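Local coordinates for Lmo1499 protein (Listeria monocytogenes, PDB 4IIW) that probably cleaves nascent peptidoglycan strands endolytically as an MltG-type lytic transglycosylase, ending their elongation, at residues Phe246-Ala251 against Glu312-Leu317; Asp238-Ala243 against Ser304-Leu309; Arg255-Pro260 against Asn285-Asn290. All coordinates share one frame; numbering follows the deposited sequence.

Contact 1 of 3, residues Phe246-Ala251 against Glu312-Leu317; sequences FYNRLA and EKSDYL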
loop_
_atom_site.group_PDB
_atom_site.type_symbol
_atom_site.label_atom_id
_atom_site.label_comp_id
_atom_site.label_asym_id
_atom_site.label_seq_id
_atom_site.Cartn_x
_atom_site.Cartn_y
_atom_site.Cartn_z
ATOM N N PHE B 246 36.139 -30.595 45.868
ATOM C CA PHE B 246 34.929 -31.176 46.407
ATOM C C PHE B 246 35.228 -32.331 47.345
ATOM O O PHE B 246 34.694 -32.377 48.450
ATOM C CB PHE B 246 33.961 -31.589 45.315
ATOM C CG PHE B 246 33.357 -30.429 44.561
ATOM C CD1 PHE B 246 32.884 -29.308 45.234
ATOM C CD2 PHE B 246 33.175 -30.493 43.189
ATOM C CE1 PHE B 246 32.305 -28.250 44.547
ATOM C CE2 PHE B 246 32.584 -29.449 42.507
ATOM C CZ PHE B 246 32.151 -28.321 43.195
ATOM N N TYR B 247 36.088 -33.253 46.940
ATOM C CA TYR B 247 36.416 -34.346 47.844
ATOM C C TYR B 247 37.016 -33.795 49.151
ATOM O O TYR B 247 36.640 -34.226 50.249
ATOM C CB TYR B 247 37.312 -35.403 47.181
ATOM C CG TYR B 247 36.554 -36.284 46.195
ATOM C CD1 TYR B 247 35.580 -37.177 46.640
ATOM C CD2 TYR B 247 36.821 -36.243 44.826
ATOM C CE1 TYR B 247 34.874 -37.988 45.746
ATOM C CE2 TYR B 247 36.127 -37.059 43.925
ATOM C CZ TYR B 247 35.153 -37.924 44.396
ATOM O OH TYR B 247 34.454 -38.731 43.520
ATOM N N ASN B 248 37.906 -32.816 49.040
ATOM C CA ASN B 248 38.523 -32.231 50.221
ATOM C C ASN B 248 37.469 -31.685 51.160
ATOM O O ASN B 248 37.511 -31.952 52.368
ATOM C CB ASN B 248 39.515 -31.129 49.857
ATOM C CG ASN B 248 40.781 -31.662 49.224
ATOM O OD1 ASN B 248 41.008 -32.864 49.186
ATOM N ND2 ASN B 248 41.628 -30.758 48.744
ATOM N N ARG B 249 36.515 -30.936 50.612
ATOM C CA ARG B 249 35.442 -30.362 51.434
ATOM C C ARG B 249 34.620 -31.461 52.097
ATOM O O ARG B 249 34.261 -31.391 53.288
ATOM C CB ARG B 249 34.517 -29.474 50.597
ATOM C CG ARG B 249 35.174 -28.201 50.112
ATOM C CD ARG B 249 34.147 -27.159 49.705
ATOM N NE ARG B 249 34.762 -25.843 49.538
ATOM C CZ ARG B 249 34.101 -24.683 49.568
ATOM N NH1 ARG B 249 32.786 -24.649 49.779
ATOM N NH2 ARG B 249 34.765 -23.544 49.417
ATOM N N LEU B 250 34.343 -32.483 51.305
ATOM C CA LEU B 250 33.546 -33.598 51.734
ATOM C C LEU B 250 34.231 -34.279 52.935
ATOM O O LEU B 250 33.596 -34.503 53.974
ATOM C CB LEU B 250 33.380 -34.536 50.539
ATOM C CG LEU B 250 32.070 -35.263 50.307
ATOM C CD1 LEU B 250 30.912 -34.301 50.416
ATOM C CD2 LEU B 250 32.105 -35.918 48.917
ATOM N N ALA B 251 35.532 -34.550 52.815
ATOM C CA ALA B 251 36.294 -35.208 53.890
ATOM C C ALA B 251 36.450 -34.335 55.139
ATOM O O ALA B 251 36.663 -34.855 56.229
ATOM C CB ALA B 251 37.679 -35.631 53.392
ATOM N N GLU B 312 42.794 -35.123 41.561
ATOM C CA GLU B 312 44.163 -34.845 41.937
ATOM C C GLU B 312 44.274 -34.724 43.457
ATOM O O GLU B 312 43.351 -34.263 44.127
ATOM C CB GLU B 312 44.678 -33.580 41.257
ATOM C CG GLU B 312 44.731 -33.687 39.742
ATOM C CD GLU B 312 45.572 -32.600 39.094
ATOM O OE1 GLU B 312 46.329 -31.920 39.822
ATOM O OE2 GLU B 312 45.488 -32.435 37.855
ATOM N N LYS B 313 45.407 -35.156 43.997
ATOM C CA LYS B 313 45.647 -35.091 45.429
ATOM C C LYS B 313 46.155 -33.692 45.695
ATOM O O LYS B 313 47.239 -33.343 45.236
ATOM C CB LYS B 313 46.696 -36.138 45.847
ATOM C CG LYS B 313 46.358 -37.604 45.438
ATOM C CD LYS B 313 45.145 -38.206 46.196
ATOM C CE LYS B 313 45.469 -38.449 47.687
ATOM N NZ LYS B 313 44.380 -39.134 48.442
ATOM N N SER B 314 45.373 -32.876 46.397
ATOM C CA SER B 314 45.798 -31.501 46.690
ATOM C C SER B 314 45.169 -30.929 47.962
ATOM O O SER B 314 44.253 -31.516 48.545
ATOM C CB SER B 314 45.472 -30.579 45.517
ATOM O OG SER B 314 44.088 -30.310 45.468
ATOM N N ASP B 315 45.664 -29.759 48.363
ATOM C CA ASP B 315 45.189 -29.061 49.556
ATOM C C ASP B 315 44.225 -27.911 49.242
ATOM O O ASP B 315 43.966 -27.067 50.098
ATOM C CB ASP B 315 46.395 -28.506 50.322
ATOM C CG ASP B 315 47.348 -29.590 50.764
ATOM O OD1 ASP B 315 46.866 -30.664 51.182
ATOM O OD2 ASP B 315 48.577 -29.364 50.711
ATOM N N TYR B 316 43.678 -27.872 48.033
ATOM C CA TYR B 316 42.783 -26.778 47.666
ATOM C C TYR B 316 41.371 -27.026 48.194
ATOM O O TYR B 316 40.869 -28.138 48.141
ATOM C CB TYR B 316 42.795 -26.546 46.147
ATOM C CG TYR B 316 44.186 -26.235 45.601
ATOM C CD1 TYR B 316 44.818 -25.025 45.891
ATOM C CD2 TYR B 316 44.860 -27.146 44.787
ATOM C CE1 TYR B 316 46.089 -24.738 45.397
ATOM C CE2 TYR B 316 46.136 -26.864 44.285
ATOM C CZ TYR B 316 46.742 -25.661 44.595
ATOM O OH TYR B 316 48.000 -25.383 44.100
ATOM N N LEU B 317 40.761 -25.979 48.736
ATOM C CA LEU B 317 39.414 -26.049 49.296
ATOM C C LEU B 317 38.471 -25.004 48.686
ATOM O O LEU B 317 37.278 -24.997 48.999
ATOM C CB LEU B 317 39.468 -25.845 50.815
ATOM C CG LEU B 317 40.273 -26.865 51.633
ATOM C CD1 LEU B 317 40.332 -26.475 53.101
ATOM C CD2 LEU B 317 39.667 -28.237 51.477
#

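Contact 2 of 3, residues Asp238-Ala243 against Ser304-Leu309; sequences DRKMIA and SMEAAL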
loop_
_atom_site.group_PDB
_atom_site.type_symbol
_atom_site.label_atom_id
_atom_site.label_comp_id
_atom_site.label_asym_id
_atom_site.label_seq_id
_atom_site.Cartn_x
_atom_site.Cartn_y
_atom_site.Cartn_z
ATOM N N ASP B 238 40.782 -27.450 34.430
ATOM C CA ASP B 238 41.249 -28.732 34.924
ATOM C C ASP B 238 40.204 -29.263 35.912
ATOM O O ASP B 238 40.130 -28.848 37.068
ATOM C CB ASP B 238 42.630 -28.595 35.578
ATOM C CG ASP B 238 43.187 -29.928 36.075
ATOM O OD1 ASP B 238 44.300 -29.929 36.655
ATOM O OD2 ASP B 238 42.516 -30.971 35.897
ATOM N N ARG B 239 39.394 -30.185 35.414
ATOM C CA ARG B 239 38.323 -30.791 36.170
ATOM C C ARG B 239 38.805 -31.691 37.298
ATOM O O ARG B 239 38.097 -31.898 38.265
ATOM C CB ARG B 239 37.441 -31.575 35.211
ATOM C CG ARG B 239 36.637 -30.688 34.243
ATOM C CD ARG B 239 35.967 -31.531 33.167
ATOM N NE ARG B 239 34.697 -30.983 32.682
ATOM C CZ ARG B 239 34.513 -30.298 31.553
ATOM N NH1 ARG B 239 35.525 -30.033 30.719
ATOM N NH2 ARG B 239 33.283 -29.882 31.257
ATOM N N LYS B 240 40.003 -32.232 37.180
ATOM C CA LYS B 240 40.536 -33.072 38.242
ATOM C C LYS B 240 40.875 -32.259 39.507
ATOM O O LYS B 240 40.960 -32.830 40.592
ATOM C CB LYS B 240 41.743 -33.868 37.758
ATOM C CG LYS B 240 41.382 -34.904 36.739
ATOM C CD LYS B 240 42.589 -35.683 36.252
ATOM C CE LYS B 240 42.189 -36.654 35.147
ATOM N NZ LYS B 240 43.377 -37.320 34.529
HETATM N N MSE B 241 41.098 -30.949 39.358
HETATM C CA MSE B 241 41.336 -30.069 40.503
HETATM C C MSE B 241 39.996 -29.700 41.096
HETATM O O MSE B 241 39.835 -29.678 42.311
HETATM C CB MSE B 241 42.089 -28.787 40.123
HETATM C CG MSE B 241 43.601 -28.906 40.064
HETATM SE SE MSE B 241 44.368 -29.326 41.800
HETATM C CE MSE B 241 46.246 -29.236 41.253
ATOM N N ILE B 242 39.030 -29.400 40.245
ATOM C CA ILE B 242 37.699 -29.105 40.735
ATOM C C ILE B 242 37.225 -30.286 41.572
ATOM O O ILE B 242 36.703 -30.112 42.676
ATOM C CB ILE B 242 36.714 -28.863 39.600
ATOM C CG1 ILE B 242 37.054 -27.553 38.890
ATOM C CG2 ILE B 242 35.283 -28.800 40.133
ATOM C CD1 ILE B 242 36.220 -27.307 37.611
ATOM N N ALA B 243 37.427 -31.490 41.056
ATOM C CA ALA B 243 37.024 -32.675 41.792
ATOM C C ALA B 243 37.741 -32.768 43.143
ATOM O O ALA B 243 37.114 -33.088 44.152
ATOM C CB ALA B 243 37.262 -33.927 40.972
ATOM N N SER B 304 34.486 -35.124 32.844
ATOM C CA SER B 304 33.997 -35.032 34.214
ATOM C C SER B 304 33.971 -36.374 34.920
ATOM O O SER B 304 34.284 -36.456 36.111
ATOM C CB SER B 304 32.615 -34.406 34.248
ATOM O OG SER B 304 32.710 -33.033 33.922
HETATM N N MSE B 305 33.595 -37.426 34.208
HETATM C CA MSE B 305 33.567 -38.744 34.817
HETATM C C MSE B 305 34.963 -39.158 35.290
HETATM O O MSE B 305 35.094 -39.642 36.406
HETATM C CB MSE B 305 32.930 -39.765 33.885
HETATM C CG MSE B 305 31.426 -39.596 33.799
HETATM SE SE MSE B 305 30.613 -40.819 32.557
HETATM C CE MSE B 305 28.777 -40.173 32.664
ATOM N N GLU B 306 35.993 -38.965 34.454
ATOM C CA GLU B 306 37.373 -39.247 34.875
ATOM C C GLU B 306 37.746 -38.459 36.115
ATOM O O GLU B 306 38.396 -38.981 37.011
ATOM C CB GLU B 306 38.415 -38.902 33.803
ATOM C CG GLU B 306 39.089 -40.081 33.107
ATOM C CD GLU B 306 40.468 -39.686 32.551
ATOM O OE1 GLU B 306 41.318 -40.582 32.322
ATOM O OE2 GLU B 306 40.719 -38.468 32.378
ATOM N N ALA B 307 37.361 -37.192 36.141
ATOM C CA ALA B 307 37.657 -36.335 37.273
ATOM C C ALA B 307 37.063 -36.895 38.566
ATOM O O ALA B 307 37.699 -36.855 39.617
ATOM C CB ALA B 307 37.150 -34.928 37.020
ATOM N N ALA B 308 35.858 -37.440 38.475
ATOM C CA ALA B 308 35.174 -37.966 39.645
ATOM C C ALA B 308 35.898 -39.172 40.213
ATOM O O ALA B 308 36.022 -39.295 41.414
ATOM C CB ALA B 308 33.699 -38.332 39.306
ATOM N N LEU B 309 36.365 -40.061 39.345
ATOM C CA LEU B 309 37.068 -41.267 39.778
ATOM C C LEU B 309 38.558 -41.080 40.020
ATOM O O LEU B 309 39.142 -41.793 40.832
ATOM C CB LEU B 309 36.897 -42.384 38.746
ATOM C CG LEU B 309 35.516 -43.010 38.651
ATOM C CD1 LEU B 309 35.551 -44.127 37.629
ATOM C CD2 LEU B 309 35.078 -43.541 40.020
#

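Contact 3 of 3, residues Arg255-Pro260 against Asn285-Asn290; sequences RLQTDP and NTYKNN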
loop_
_atom_site.group_PDB
_atom_site.type_symbol
_atom_site.label_atom_id
_atom_site.label_comp_id
_atom_site.label_asym_id
_atom_site.label_seq_id
_atom_site.Cartn_x
_atom_site.Cartn_y
_atom_site.Cartn_z
ATOM N N ARG B 255 30.439 -27.884 53.571
ATOM C CA ARG B 255 29.399 -27.981 52.538
ATOM C C ARG B 255 30.006 -27.639 51.181
ATOM O O ARG B 255 30.953 -26.856 51.113
ATOM C CB ARG B 255 28.236 -27.057 52.860
ATOM C CG ARG B 255 27.564 -27.416 54.159
ATOM C CD ARG B 255 26.457 -26.484 54.499
ATOM N NE ARG B 255 25.929 -26.821 55.809
ATOM C CZ ARG B 255 24.998 -26.124 56.449
ATOM N NH1 ARG B 255 24.476 -25.034 55.900
ATOM N NH2 ARG B 255 24.591 -26.519 57.648
ATOM N N LEU B 256 29.482 -28.230 50.106
ATOM C CA LEU B 256 30.045 -28.003 48.761
ATOM C C LEU B 256 29.787 -26.594 48.214
ATOM O O LEU B 256 30.587 -26.086 47.434
ATOM C CB LEU B 256 29.552 -29.064 47.783
ATOM C CG LEU B 256 29.827 -30.514 48.204
ATOM C CD1 LEU B 256 29.325 -31.472 47.134
ATOM C CD2 LEU B 256 31.308 -30.758 48.508
ATOM N N GLN B 257 28.677 -25.973 48.624
ATOM C CA GLN B 257 28.335 -24.598 48.211
ATOM C C GLN B 257 28.545 -24.342 46.712
ATOM O O GLN B 257 29.187 -23.362 46.329
ATOM C CB GLN B 257 29.142 -23.582 49.038
ATOM C CG GLN B 257 28.780 -23.559 50.535
ATOM C CD GLN B 257 29.677 -22.652 51.365
ATOM O OE1 GLN B 257 30.796 -22.332 50.971
ATOM N NE2 GLN B 257 29.192 -22.255 52.539
ATOM N N THR B 258 27.994 -25.220 45.876
ATOM C CA THR B 258 28.129 -25.090 44.434
ATOM C C THR B 258 26.807 -24.551 43.850
ATOM O O THR B 258 25.749 -25.175 44.007
ATOM C CB THR B 258 28.576 -26.440 43.785
ATOM O OG1 THR B 258 28.835 -26.255 42.389
ATOM C CG2 THR B 258 27.544 -27.522 43.969
ATOM N N ASP B 259 26.892 -23.383 43.191
ATOM C CA ASP B 259 25.724 -22.669 42.616
ATOM C C ASP B 259 24.837 -23.490 41.713
ATOM O O ASP B 259 23.614 -23.442 41.843
ATOM C CB ASP B 259 26.157 -21.406 41.839
ATOM C CG ASP B 259 26.645 -20.291 42.746
ATOM O OD1 ASP B 259 26.756 -20.513 43.972
ATOM O OD2 ASP B 259 26.924 -19.189 42.228
ATOM N N PRO B 260 25.439 -24.230 40.771
ATOM C CA PRO B 260 24.618 -25.038 39.896
ATOM C C PRO B 260 23.613 -25.920 40.634
ATOM O O PRO B 260 22.529 -26.186 40.089
ATOM C CB PRO B 260 25.646 -25.891 39.154
ATOM C CG PRO B 260 26.823 -25.030 39.049
ATOM C CD PRO B 260 26.859 -24.264 40.362
ATOM N N ASN B 285 20.157 -28.082 47.689
ATOM C CA ASN B 285 20.887 -26.876 48.051
ATOM C C ASN B 285 22.141 -27.177 48.878
ATOM O O ASN B 285 22.067 -27.384 50.108
ATOM C CB ASN B 285 19.976 -25.952 48.839
ATOM C CG ASN B 285 20.648 -24.677 49.214
ATOM O OD1 ASN B 285 21.817 -24.473 48.886
ATOM N ND2 ASN B 285 19.921 -23.794 49.908
ATOM N N THR B 286 23.295 -27.166 48.210
ATOM C CA THR B 286 24.565 -27.477 48.870
ATOM C C THR B 286 25.121 -26.342 49.724
ATOM O O THR B 286 26.209 -26.460 50.278
ATOM C CB THR B 286 25.618 -27.950 47.876
ATOM O OG1 THR B 286 25.796 -26.953 46.856
ATOM C CG2 THR B 286 25.179 -29.280 47.247
ATOM N N TYR B 287 24.387 -25.236 49.807
ATOM C CA TYR B 287 24.734 -24.155 50.717
ATOM C C TYR B 287 24.104 -24.433 52.083
ATOM O O TYR B 287 24.615 -23.981 53.105
ATOM C CB TYR B 287 24.248 -22.807 50.193
ATOM C CG TYR B 287 25.160 -22.191 49.165
ATOM C CD1 TYR B 287 25.132 -22.606 47.842
ATOM C CD2 TYR B 287 26.049 -21.179 49.521
ATOM C CE1 TYR B 287 25.968 -22.041 46.901
ATOM C CE2 TYR B 287 26.886 -20.600 48.586
ATOM C CZ TYR B 287 26.844 -21.037 47.276
ATOM O OH TYR B 287 27.682 -20.472 46.342
ATOM N N LYS B 288 22.999 -25.185 52.087
ATOM C CA LYS B 288 22.271 -25.521 53.322
ATOM C C LYS B 288 22.392 -26.966 53.806
ATOM O O LYS B 288 21.895 -27.292 54.855
ATOM C CB LYS B 288 20.784 -25.177 53.173
ATOM C CG LYS B 288 20.499 -23.683 53.283
ATOM C CD LYS B 288 19.021 -23.406 53.560
ATOM C CE LYS B 288 18.777 -21.927 53.894
ATOM N NZ LYS B 288 19.464 -21.454 55.136
ATOM N N ASN B 289 23.050 -27.823 53.047
ATOM C CA ASN B 289 23.173 -29.234 53.414
ATOM C C ASN B 289 24.566 -29.730 53.173
ATOM O O ASN B 289 25.184 -29.352 52.175
ATOM C CB ASN B 289 22.243 -30.066 52.539
ATOM C CG ASN B 289 20.793 -29.740 52.757
ATOM O OD1 ASN B 289 20.237 -30.059 53.791
ATOM N ND2 ASN B 289 20.167 -29.131 51.771
ATOM N N ASN B 290 25.070 -30.573 54.067
ATOM C CA ASN B 290 26.376 -31.170 53.849
ATOM C C ASN B 290 26.248 -32.359 52.897
ATOM O O ASN B 290 25.141 -32.837 52.632
ATOM C CB ASN B 290 27.014 -31.600 55.158
ATOM C CG ASN B 290 27.393 -30.416 56.036
ATOM O OD1 ASN B 290 26.572 -29.890 56.800
ATOM N ND2 ASN B 290 28.657 -30.015 55.957
HETATM O O HOH W 1 27.021 -29.913 50.516
HETATM O O HOH W 2 26.758 -22.881 53.507
#

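Contact 1 of 3, residues Phe246-Ala251 against Glu312-Leu317
Asn-248 and Arg-249, neighbours near the end of helix 239-251, grip three carbonyls of the loop 312-317. The carboxamide nitrogen of Asn-248 spends both its hydrogens on this loop. ND2 gives one hydrogen bond to Ser-314 O at 2.7 Å and another to Tyr-316 O at 2.8 Å, clamping a span of three residues. Neither approach is flat: the nitrogen stands above the carbonyl plane of Ser-314 and is tilted from that of Tyr-316. At the base of the side chain, Asn-248 CB packs against Leu-317 CD2, and these two residues bury the most surface in the contact. Leu-317 is the last residue before strand 318-321, so the C-terminal turns of the helix hold the lead-in to the hairpin formed by strands 318-321 and 328-331. The carbonyl of Leu-317 is gripped side-on by Arg-249, NE at 2.7 Å and NH2 at 2.9 Å from Leu-317 O, which lies in the guanidinium plane at its edge. An extended run from CG to NE brings the group across. The remaining nitrogen, NH1, turns to Arg-255 O and Gln-257 OE1, which further fixes the rotation of the guanidinium. The other end is looser. Ser-314 OG stays 4.1 Å from Asn-248 ND2 and bonds instead to Ser-244 OG, while the CB atoms of Lys-313 and Asp-315 point away from the helix and both residues lie exposed to solvent.

Contact 2 of 3, residues Asp238-Ala243 against Ser304-Leu309
Arg-239 lies along one flank of helix 304-309, and its side chain can be followed out from the backbone. CB packs on Ala-307 CB at 3.8 Å. From there the chain passes toward the start of the segment, where CD comes to 3.7 Å from Ser-304 OG. NE then comes to 3.1 Å from Ser-304 OG, a weak hydrogen bond with an N-H...O angle of only 134°, the oxygen lying obliquely to the guanidinium. The bend at chi3 (149°) brings NE to the hydroxyl. Past it, NH2 forms a long, weak ion pair with Glu-230 OE2, and the stronger partner of Ser-304 OG is the other oxygen of the same carboxylate, Glu-230 OE1. The arginine lies about 8 Å, side chain to side chain, from Glu-232, the predicted catalytic site.

In the middle, Ala-307 is the residue that faces helix 239-243 most fully. Ala-307 CB sits 3.4 Å from Arg-239 O, and Ala-243 CB lies 3.3 Å from Ala-307 O. On the far flank the extended Lys-240 and Glu-306 chains cross obliquely, leaving a long salt bridge of 3.6 Å between Lys-240 NZ and Glu-306 OE2. Asp-238 caps the helix at its N-cap, its OD2 accepting from Lys-240 N.

The two helix axes approach to 8.2 Å and cross at -43°, a close helix-helix crossing with alanines at the interface, inside the YceG-like family region.

Contact 3 of 3, residues Arg255-Pro260 against Asn285-Asn290
Backbone nitrogens of Gln-257 and Thr-258 both give hydrogen bonds to Thr-286 of loop 285-290. Gln-257 N meets Thr-286 O at 3.0 Å from above the carbonyl plane, and Thr-258 N gives to Thr-286 OG1, also at 3.0 Å. With chi1 at 56° that hydroxyl sits between its own backbone N and carbonyl carbon, where it also bonds to Thr-261 OG1.

The charged and polar side chains work at either end. Arg-255 reaches out fully extended; NH1 donates to Tyr-287 O at 3.0 Å, in the guanidinium plane, and NE to Asn-290 OD1 at 3.3 Å, with guanidinium and amide planes 82° apart. Lys-288 O lies over one face of the guanidinium. Tyr-287 OH donates to Asp-259 OD1, the acid standing at the ring edge.

The ring also takes part in a CH-pi contact: Gln-257 CB lies 3.8 Å from the centroid of the Tyr-287 ring, over its face. Within the loop, Asn-285 OD1 accepts from Tyr-287 N at 2.8 Å, closing an Asx turn.

Thr-258, held by its backbone from this side, turns OG1 the other way to bond to Glu-232 OE2. The contact thus backs the probable active site of an MltG-type lytic transglycosylase, where Glu-232 is predicted to be important for catalysis.

Overall arrangement
Going along the chain, helix 239-251 supplies the first segment of both contact 2 and contact 1, at its opening and closing turns. The chain then enters 255-260, leading into helix 259-265, and contact 3 closes the first and shortest loop when 285-290 returns to it. That loop is nested inside both others. Contact 2 closes next, bringing helix 302-309 back onto the start of helix 239-251; contact 1 follows with the lead-in to strand 318-321, so the loops of contacts 1 and 2 cross. Tyr-247 OH to Ala-308 O joins those two contacts, and Arg-249 links contact 1 to contact 3, whereas contacts 2 and 3 do not touch.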